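Local structure of sensor histidine kinase PdtaS (Mycobacterium tuberculosis, 2YKF) at residues Gly7-Glu12 and Val54-Cys59; Pro17-Asp22 and Val118-Gln123; Gln239-Gly244 and Thr264-Val269. The protein serves as the cytosolic sensor kinase of a two-component system, autophosphorylating on histidine and probably responding to c-di-GMP that accumulates when nutrients run short. One frame throughout, in Å; residues are numbered along the deposited sequence. Where two conformers were deposited one is given.

In the fold
From the N terminus, helix 6-13 enters contact 1, which closes a loop of 41 residues by meeting strand 53-59. Before that loop is complete, helix 18-38 begins contact 2, whose partner, the end of strand 114-120, comes long after Val54-Cys59, so the two contacts cross along the chain. Both bring successive helices onto the same GAF sheet, and they touch through Leu10 and Val21; their centres are about 14 Å apart. Contact 3 follows in series within the PAS-like part, closing a short loop of 19 residues between helix 228-243 and strand 258-269. It lies about 31 Å from contact 1 and 22 Å from contact 2, centre to centre.

Contact 1: Gly7-Glu12 and Val54-Cys59; sequences GDLLAE and VCVAQC
Leu9 and Val56 make the tight part of this contact, two buried branched side chains that both point across the gap. The Leu9 CD1 methyl reaches furthest, because CG is anti to the carbonyl carbon (chi1 -68°) and CD1 continues the chain fully extended from there; it comes to 3.8 Å from Val56 CA. The same methyl lies 3.9 Å from Cys55 O, so it rests on the strand's backbone itself. Val56 answers with its CG1 branch, 3.9 Å from Leu9 CB, at the root of the leucine. Helix 7-12 runs antiparallel to the strand at 162°, with axes 8.5 Å apart, laying a short N-terminal helix of the GAF domain along strand 53-59 of its antiparallel sheet. Val73 also meets Leu9, while Val46 of the adjacent strand meets Val56. Packing slackens at Leu10: Leu10 CD2 is 4.2 Å from Val56 CG1, and the side chain also touches Val46. Val54 points at the helix too, yet Val54 CG1 stays 5.1 Å from Leu9 CD1, and the side chain packs on His13. Ala11 and Glu12 face solvent, where a small residue and a charged one suit the helix's outer side.

Contact 2: Pro17-Asp22 and Val118-Gln123; sequences PGSAVD and VRFGDQ
Phe120 projects from the end of its strand across the first turn of helix 18-22, where Ser19 and Ala20 receive its ring. Its CB is 4.5 Å from Ala20 CB, but with CG anti to the backbone N (chi1 -180°) the ring is carried outward to the helix. CG comes to 4.2 Å from Ala20 CA. CD2 closes to 3.7 Å from Ala20 CB, and CE2 to 3.5 Å from Ser19 CB. CZ, at the tip, and CE1 lie 3.7 and 4.0 Å from Ser19 O, which sits above the ring plane, offset toward the rim. Ala20 CA sits over the Phe120 ring in a CH-pi contact, 28° off the ring normal. A residue as small as alanine lets the aromatic face come this near the backbone. Beside the ring, Gln123 stretches beyond CG toward Pro17, bringing NE2 to 4.1 Å from Pro17 CD. Phe120 and Gln123 end a type II' turn, paired by two backbone hydrogen bonds; Gly121 suits its positive phi. Pro17, at the N-cap, needs no N-H there, and its carbonyl accepts Val21 N. The turn joins strands 114-120 and 123-131 of the GAF sheet, with helix 18-38 packed on it: Val125 touches Ala20 and Phe120, the ring planes of Phe120 and His23, on that helix, are inclined by about 40°, and Arg119 NH1 is hydrogen-bonded to Ala160 O at the end of helix 143-161.

Contact 3: Gln239-Gly244 and Thr264-Val269; sequences QDLLAG and TLPLVV
Leu241 lays its CD1 methyl over the ring of Pro266, touching CD at 3.5 Å, CB at 3.6 Å and CG at 3.7 Å. Such similar distances mean that the methyl sits above the ring rather than at one corner, and the two side chains meet at about a right angle. The other branch points to the preceding inward-facing residue: Leu241 CD2 is 3.6 Å from Thr264 CB. The leucine fork therefore straddles the gap between positions 264 and 266, passing Leu265, whose side chain points away. A chi1 of -172° sets CG anti to the backbone N and carries it toward the strand, and chi2, near 65°, turns CD1 to Pro266 and CD2 to Thr264. A branched aliphatic residue suits this buried place between proline and threonine. The helix and strand run nearly parallel, 22° apart with axes separated by 8.2 Å, and Gly244, the first residue to leave helical geometry, closes the helix with a Schellman motif, its positive phi being easy for glycine. This packs the end of helix 228-243 on the sheet of the PAS-like domain, whose strand order 2-1-5-4-3 is that of a PAS fold. Ala276 of the next strand also touches Leu241. Within Thr264, CB comes nearest, and the buried hydroxyl, beside both methyls, has its polar needs met by His237 NE2 and Met249 N. No hydrogen bond joins Gln239-Gly244 to Thr264-Val269, which meet by apolar contact alone; the His237-Thr264 bond, about a turn earlier in the helix, adds one directional polar tie to packing otherwise set by shape.

Contact 1: Gly7-Glu12 and Val54-Cys59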
loop_
_atom_site.group_PDB
_atom_site.type_symbol
_atom_site.label_atom_id
_atom_site.label_comp_id
_atom_site.label_asym_id
_atom_site.label_seq_id
_atom_site.Cartn_x
_atom_site.Cartn_y
_atom_site.Cartn_z
ATOM N N GLY A 7 17.464 1.152 -15.469
ATOM C CA GLY A 7 17.917 1.525 -16.839
ATOM C C GLY A 7 19.443 1.704 -16.985
ATOM O O GLY A 7 20.082 1.095 -17.876
ATOM N N ASP A 8 20.030 2.519 -16.102
ATOM C CA ASP A 8 21.504 2.764 -16.110
ATOM C C ASP A 8 22.264 1.473 -15.895
ATOM O O ASP A 8 23.233 1.199 -16.626
ATOM C CB ASP A 8 21.957 3.882 -15.130
ATOM C CG ASP A 8 21.247 5.226 -15.391
ATOM O OD1 ASP A 8 20.828 5.480 -16.566
ATOM O OD2 ASP A 8 21.078 6.013 -14.418
ATOM N N LEU A 9 21.806 0.646 -14.947
ATOM C CA LEU A 9 22.427 -0.649 -14.702
ATOM C C LEU A 9 22.365 -1.623 -15.855
ATOM O O LEU A 9 23.364 -2.283 -16.154
ATOM C CB LEU A 9 21.870 -1.311 -13.443
ATOM C CG LEU A 9 22.262 -0.571 -12.145
ATOM C CD1 LEU A 9 21.747 -1.321 -10.911
ATOM C CD2 LEU A 9 23.780 -0.269 -12.031
ATOM N N LEU A 10 21.198 -1.741 -16.509
ATOM C CA LEU A 10 21.084 -2.652 -17.654
ATOM C C LEU A 10 21.962 -2.173 -18.865
ATOM O O LEU A 10 22.507 -2.985 -19.583
ATOM C CB LEU A 10 19.597 -2.842 -18.065
ATOM C CG LEU A 10 18.627 -3.461 -17.049
ATOM C CD1 LEU A 10 17.170 -3.451 -17.606
ATOM C CD2 LEU A 10 19.046 -4.824 -16.748
ATOM N N ALA A 11 22.071 -0.859 -19.080
ATOM C CA ALA A 11 22.933 -0.323 -20.153
ATOM C C ALA A 11 24.419 -0.565 -19.874
ATOM O O ALA A 11 25.166 -0.962 -20.759
ATOM C CB ALA A 11 22.671 1.146 -20.404
ATOM N N GLU A 12 24.827 -0.341 -18.634
ATOM C CA GLU A 12 26.192 -0.552 -18.217
ATOM C C GLU A 12 26.611 -1.998 -18.325
ATOM O O GLU A 12 27.627 -2.298 -18.964
ATOM C CB GLU A 12 26.367 -0.090 -16.779
ATOM C CG GLU A 12 27.732 -0.422 -16.212
ATOM C CD GLU A 12 28.825 0.448 -16.812
ATOM O OE1 GLU A 12 28.526 1.616 -17.212
ATOM O OE2 GLU A 12 29.977 -0.039 -16.889
ATOM N N VAL A 54 24.811 -9.337 -11.520
ATOM C CA VAL A 54 24.550 -8.017 -11.005
ATOM C C VAL A 54 23.105 -7.931 -10.505
ATOM O O VAL A 54 22.141 -8.305 -11.240
ATOM C CB VAL A 54 24.724 -6.995 -12.137
ATOM C CG1 VAL A 54 24.555 -5.560 -11.629
ATOM C CG2 VAL A 54 26.082 -7.208 -12.818
ATOM N N CYS A 55 22.933 -7.479 -9.262
ATOM C CA CYS A 55 21.549 -7.181 -8.769
ATOM C C CYS A 55 21.158 -5.777 -9.267
ATOM O O CYS A 55 21.853 -4.760 -8.981
ATOM C CB CYS A 55 21.460 -7.240 -7.244
ATOM S SG CYS A 55 19.802 -6.722 -6.594
ATOM N N VAL A 56 20.051 -5.696 -10.025
ATOM C CA VAL A 56 19.698 -4.460 -10.697
ATOM C C VAL A 56 18.389 -3.858 -10.108
ATOM O O VAL A 56 18.053 -2.749 -10.474
ATOM C CB VAL A 56 19.505 -4.628 -12.244
ATOM C CG1 VAL A 56 20.863 -5.005 -12.964
ATOM C CG2 VAL A 56 18.485 -5.718 -12.503
ATOM N N ALA A 57 17.714 -4.563 -9.198
ATOM C CA ALA A 57 16.471 -4.026 -8.593
ATOM C C ALA A 57 16.142 -4.834 -7.409
ATOM O O ALA A 57 16.588 -5.998 -7.278
ATOM C CB ALA A 57 15.252 -3.997 -9.587
ATOM N N GLN A 58 15.351 -4.228 -6.502
ATOM C CA GLN A 58 15.016 -4.878 -5.288
ATOM C C GLN A 58 13.642 -4.362 -4.829
ATOM O O GLN A 58 13.338 -3.138 -4.984
ATOM C CB GLN A 58 16.060 -4.444 -4.241
ATOM C CG GLN A 58 15.709 -4.897 -2.766
ATOM C CD GLN A 58 16.875 -4.548 -1.825
ATOM O OE1 GLN A 58 17.807 -3.853 -2.226
ATOM N NE2 GLN A 58 16.830 -5.040 -0.600
ATOM N N CYS A 59 12.821 -5.222 -4.300
ATOM C CA CYS A 59 11.552 -4.795 -3.700
ATOM C C CYS A 59 11.385 -5.362 -2.301
ATOM O O CYS A 59 11.778 -6.510 -2.060
ATOM C CB CYS A 59 10.381 -5.271 -4.584
ATOM S SG CYS A 59 8.787 -4.444 -4.303
#

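Contact 2: Pro17-Asp22 and Val118-Gln123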
loop_
_atom_site.group_PDB
_atom_site.type_symbol
_atom_site.label_atom_id
_atom_site.label_comp_id
_atom_site.label_asym_id
_atom_site.label_seq_id
_atom_site.Cartn_x
_atom_site.Cartn_y
_atom_site.Cartn_z
ATOM N N PRO A 17 18.534 -6.846 -25.531
ATOM C CA PRO A 17 17.909 -5.997 -26.551
ATOM C C PRO A 17 16.829 -5.093 -25.905
ATOM O O PRO A 17 16.319 -5.444 -24.838
ATOM C CB PRO A 17 17.269 -7.019 -27.490
ATOM C CG PRO A 17 17.007 -8.239 -26.672
ATOM C CD PRO A 17 18.098 -8.259 -25.610
ATOM N N GLY A 18 16.519 -3.957 -26.540
ATOM C CA GLY A 18 15.538 -3.005 -26.025
ATOM C C GLY A 18 14.182 -3.617 -25.637
ATOM O O GLY A 18 13.536 -3.155 -24.708
ATOM N N SER A 19 13.724 -4.635 -26.360
ATOM C CA SER A 19 12.523 -5.350 -25.984
ATOM C C SER A 19 12.621 -6.031 -24.632
ATOM O O SER A 19 11.658 -5.995 -23.817
ATOM C CB SER A 19 12.211 -6.423 -27.011
ATOM O OG SER A 19 11.565 -5.814 -28.077
ATOM N N ALA A 20 13.709 -6.755 -24.402
ATOM C CA ALA A 20 13.830 -7.391 -23.082
ATOM C C ALA A 20 14.096 -6.347 -22.010
ATOM O O ALA A 20 13.686 -6.529 -20.887
ATOM C CB ALA A 20 14.916 -8.502 -23.041
ATOM N N VAL A 21 14.855 -5.298 -22.341
ATOM C CA VAL A 21 15.037 -4.186 -21.390
ATOM C C VAL A 21 13.659 -3.610 -20.933
ATOM O O VAL A 21 13.398 -3.509 -19.735
ATOM C CB VAL A 21 15.966 -3.111 -21.913
ATOM C CG1 VAL A 21 15.904 -1.861 -21.012
ATOM C CG2 VAL A 21 17.466 -3.658 -21.988
ATOM N N ASP A 22 12.778 -3.304 -21.884
ATOM C CA ASP A 22 11.368 -2.964 -21.577
ATOM C C ASP A 22 10.645 -3.912 -20.674
ATOM O O ASP A 22 9.946 -3.479 -19.770
ATOM C CB ASP A 22 10.527 -2.954 -22.850
ATOM C CG ASP A 22 10.776 -1.788 -23.681
ATOM O OD1 ASP A 22 11.406 -0.809 -23.179
ATOM O OD2 ASP A 22 10.274 -1.819 -24.845
ATOM N N VAL A 118 12.832 -15.112 -15.005
ATOM C CA VAL A 118 11.966 -14.230 -15.717
ATOM C C VAL A 118 12.307 -14.485 -17.182
ATOM O O VAL A 118 13.453 -14.254 -17.574
ATOM C CB VAL A 118 12.297 -12.773 -15.380
ATOM C CG1 VAL A 118 11.427 -11.800 -16.198
ATOM C CG2 VAL A 118 12.100 -12.500 -13.858
ATOM N N ARG A 119 11.333 -14.963 -17.963
ATOM C CA ARG A 119 11.511 -15.185 -19.421
ATOM C C ARG A 119 10.935 -14.081 -20.258
ATOM O O ARG A 119 9.878 -13.420 -19.876
ATOM C CB ARG A 119 10.908 -16.499 -19.870
ATOM C CG ARG A 119 11.928 -17.570 -19.919
ATOM C CD ARG A 119 11.409 -18.947 -20.458
ATOM N NE ARG A 119 12.331 -19.990 -19.959
ATOM C CZ ARG A 119 12.281 -20.565 -18.746
ATOM N NH1 ARG A 119 11.330 -20.240 -17.865
ATOM N NH2 ARG A 119 13.185 -21.480 -18.393
ATOM N N PHE A 120 11.657 -13.813 -21.355
ATOM C CA PHE A 120 11.197 -12.967 -22.405
ATOM C C PHE A 120 11.703 -13.488 -23.768
ATOM O O PHE A 120 12.898 -13.756 -23.957
ATOM C CB PHE A 120 11.694 -11.541 -22.230
ATOM C CG PHE A 120 11.216 -10.623 -23.314
ATOM C CD1 PHE A 120 9.914 -10.104 -23.273
ATOM C CD2 PHE A 120 12.009 -10.360 -24.420
ATOM C CE1 PHE A 120 9.450 -9.270 -24.298
ATOM C CE2 PHE A 120 11.545 -9.532 -25.452
ATOM C CZ PHE A 120 10.255 -8.997 -25.376
ATOM N N GLY A 121 10.804 -13.540 -24.735
ATOM C CA GLY A 121 11.044 -14.341 -25.923
ATOM C C GLY A 121 11.040 -15.698 -25.248
ATOM O O GLY A 121 10.168 -15.964 -24.366
ATOM N N ASP A 122 12.051 -16.492 -25.560
ATOM C CA ASP A 122 12.307 -17.723 -24.827
ATOM C C ASP A 122 13.663 -17.762 -24.124
ATOM O O ASP A 122 14.200 -18.850 -23.885
ATOM C CB ASP A 122 12.150 -18.939 -25.744
ATOM C CG ASP A 122 11.027 -19.854 -25.292
ATOM O OD1 ASP A 122 11.226 -20.593 -24.296
ATOM O OD2 ASP A 122 9.931 -19.820 -25.910
ATOM N N GLN A 123 14.237 -16.591 -23.829
ATOM C CA GLN A 123 15.440 -16.580 -23.024
ATOM C C GLN A 123 15.151 -16.165 -21.553
ATOM O O GLN A 123 14.221 -15.396 -21.273
ATOM C CB GLN A 123 16.626 -15.827 -23.709
ATOM C CG GLN A 123 16.420 -14.355 -24.067
ATOM C CD GLN A 123 17.733 -13.491 -24.064
ATOM O OE1 GLN A 123 18.818 -13.947 -23.628
ATOM N NE2 GLN A 123 17.612 -12.221 -24.520
#

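Contact 3: Gln239-Gly244 and Thr264-Val269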
loop_
_atom_site.group_PDB
_atom_site.type_symbol
_atom_site.label_atom_id
_atom_site.label_comp_id
_atom_site.label_asym_id
_atom_site.label_seq_id
_atom_site.Cartn_x
_atom_site.Cartn_y
_atom_site.Cartn_z
ATOM N N GLN A 239 -15.864 -11.063 -18.730
ATOM C CA GLN A 239 -16.028 -12.145 -19.722
ATOM C C GLN A 239 -14.825 -12.301 -20.641
ATOM O O GLN A 239 -14.403 -13.404 -20.834
ATOM C CB GLN A 239 -17.272 -11.945 -20.577
ATOM C CG GLN A 239 -18.563 -11.948 -19.774
ATOM C CD GLN A 239 -19.762 -11.972 -20.721
ATOM O OE1 GLN A 239 -19.733 -12.699 -21.714
ATOM N NE2 GLN A 239 -20.793 -11.143 -20.449
ATOM N N ASP A 240 -14.307 -11.203 -21.200
ATOM C CA ASP A 240 -13.107 -11.216 -22.049
ATOM C C ASP A 240 -11.833 -11.665 -21.322
ATOM O O ASP A 240 -10.932 -12.318 -21.905
ATOM C CB ASP A 240 -12.829 -9.814 -22.626
ATOM C CG ASP A 240 -13.855 -9.396 -23.693
ATOM O OD1 ASP A 240 -14.653 -10.265 -24.118
ATOM O OD2 ASP A 240 -13.870 -8.199 -24.094
ATOM N N LEU A 241 -11.716 -11.235 -20.072
ATOM C CA LEU A 241 -10.573 -11.564 -19.241
ATOM C C LEU A 241 -10.399 -13.068 -19.120
ATOM O O LEU A 241 -9.302 -13.628 -19.381
ATOM C CB LEU A 241 -10.821 -10.968 -17.836
ATOM C CG LEU A 241 -9.746 -10.965 -16.760
ATOM C CD1 LEU A 241 -8.640 -10.100 -17.234
ATOM C CD2 LEU A 241 -10.389 -10.407 -15.460
ATOM N N LEU A 242 -11.486 -13.708 -18.726
ATOM C CA LEU A 242 -11.550 -15.130 -18.487
ATOM C C LEU A 242 -11.383 -15.963 -19.779
ATOM O O LEU A 242 -10.818 -17.072 -19.744
ATOM C CB LEU A 242 -12.898 -15.445 -17.872
ATOM C CG LEU A 242 -13.059 -14.854 -16.468
ATOM C CD1 LEU A 242 -14.478 -14.979 -15.941
ATOM C CD2 LEU A 242 -12.037 -15.444 -15.480
ATOM N N ALA A 243 -11.844 -15.397 -20.900
ATOM C CA ALA A 243 -11.771 -16.064 -22.214
ATOM C C ALA A 243 -10.398 -15.954 -22.904
ATOM O O ALA A 243 -10.143 -16.683 -23.873
ATOM C CB ALA A 243 -12.897 -15.541 -23.140
ATOM N N GLY A 244 -9.521 -15.058 -22.422
ATOM C CA GLY A 244 -8.249 -14.772 -23.073
ATOM C C GLY A 244 -8.428 -13.765 -24.194
ATOM O O GLY A 244 -7.536 -13.587 -25.044
ATOM N N THR A 264 -7.814 -5.710 -12.699
ATOM C CA THR A 264 -7.968 -7.117 -13.022
ATOM C C THR A 264 -6.632 -7.611 -13.617
ATOM O O THR A 264 -5.875 -6.830 -14.240
ATOM C CB THR A 264 -9.111 -7.353 -14.049
ATOM O OG1 THR A 264 -8.804 -6.643 -15.284
ATOM C CG2 THR A 264 -10.439 -6.745 -13.498
ATOM N N LEU A 265 -6.378 -8.896 -13.398
ATOM C CA LEU A 265 -5.147 -9.598 -13.826
ATOM C C LEU A 265 -5.566 -10.991 -14.227
ATOM O O LEU A 265 -6.014 -11.749 -13.396
ATOM C CB LEU A 265 -4.192 -9.793 -12.645
ATOM C CG LEU A 265 -3.494 -8.564 -12.225
ATOM C CD1 LEU A 265 -4.392 -8.074 -11.069
ATOM C CD2 LEU A 265 -2.078 -8.991 -11.748
ATOM N N PRO A 266 -5.556 -11.287 -15.520
ATOM C CA PRO A 266 -5.918 -12.650 -15.924
ATOM C C PRO A 266 -4.792 -13.624 -15.482
ATOM O O PRO A 266 -3.613 -13.239 -15.457
ATOM C CB PRO A 266 -6.010 -12.549 -17.447
ATOM C CG PRO A 266 -5.174 -11.384 -17.835
ATOM C CD PRO A 266 -5.188 -10.417 -16.651
ATOM N N LEU A 267 -5.136 -14.835 -15.063
ATOM C CA LEU A 267 -4.082 -15.757 -14.655
ATOM C C LEU A 267 -4.073 -16.920 -15.613
ATOM O O LEU A 267 -5.155 -17.450 -15.949
ATOM C CB LEU A 267 -4.307 -16.245 -13.261
ATOM C CG LEU A 267 -4.410 -15.136 -12.192
ATOM C CD1 LEU A 267 -4.857 -15.770 -10.968
ATOM C CD2 LEU A 267 -3.061 -14.526 -11.947
ATOM N N VAL A 268 -2.870 -17.307 -16.040
ATOM C CA VAL A 268 -2.695 -18.292 -17.147
ATOM C C VAL A 268 -1.569 -19.268 -16.790
ATOM O O VAL A 268 -0.514 -18.863 -16.246
ATOM C CB VAL A 268 -2.294 -17.579 -18.467
ATOM C CG1 VAL A 268 -2.046 -18.585 -19.641
ATOM C CG2 VAL A 268 -3.347 -16.573 -18.866
ATOM N N VAL A 269 -1.810 -20.536 -17.137
ATOM C CA VAL A 269 -0.820 -21.643 -17.084
ATOM C C VAL A 269 -0.755 -22.311 -18.436
ATOM O O VAL A 269 -1.790 -22.739 -18.993
ATOM C CB VAL A 269 -1.258 -22.747 -16.121
ATOM C CG1 VAL A 269 -0.236 -23.918 -16.152
ATOM C CG2 VAL A 269 -1.469 -22.192 -14.709
#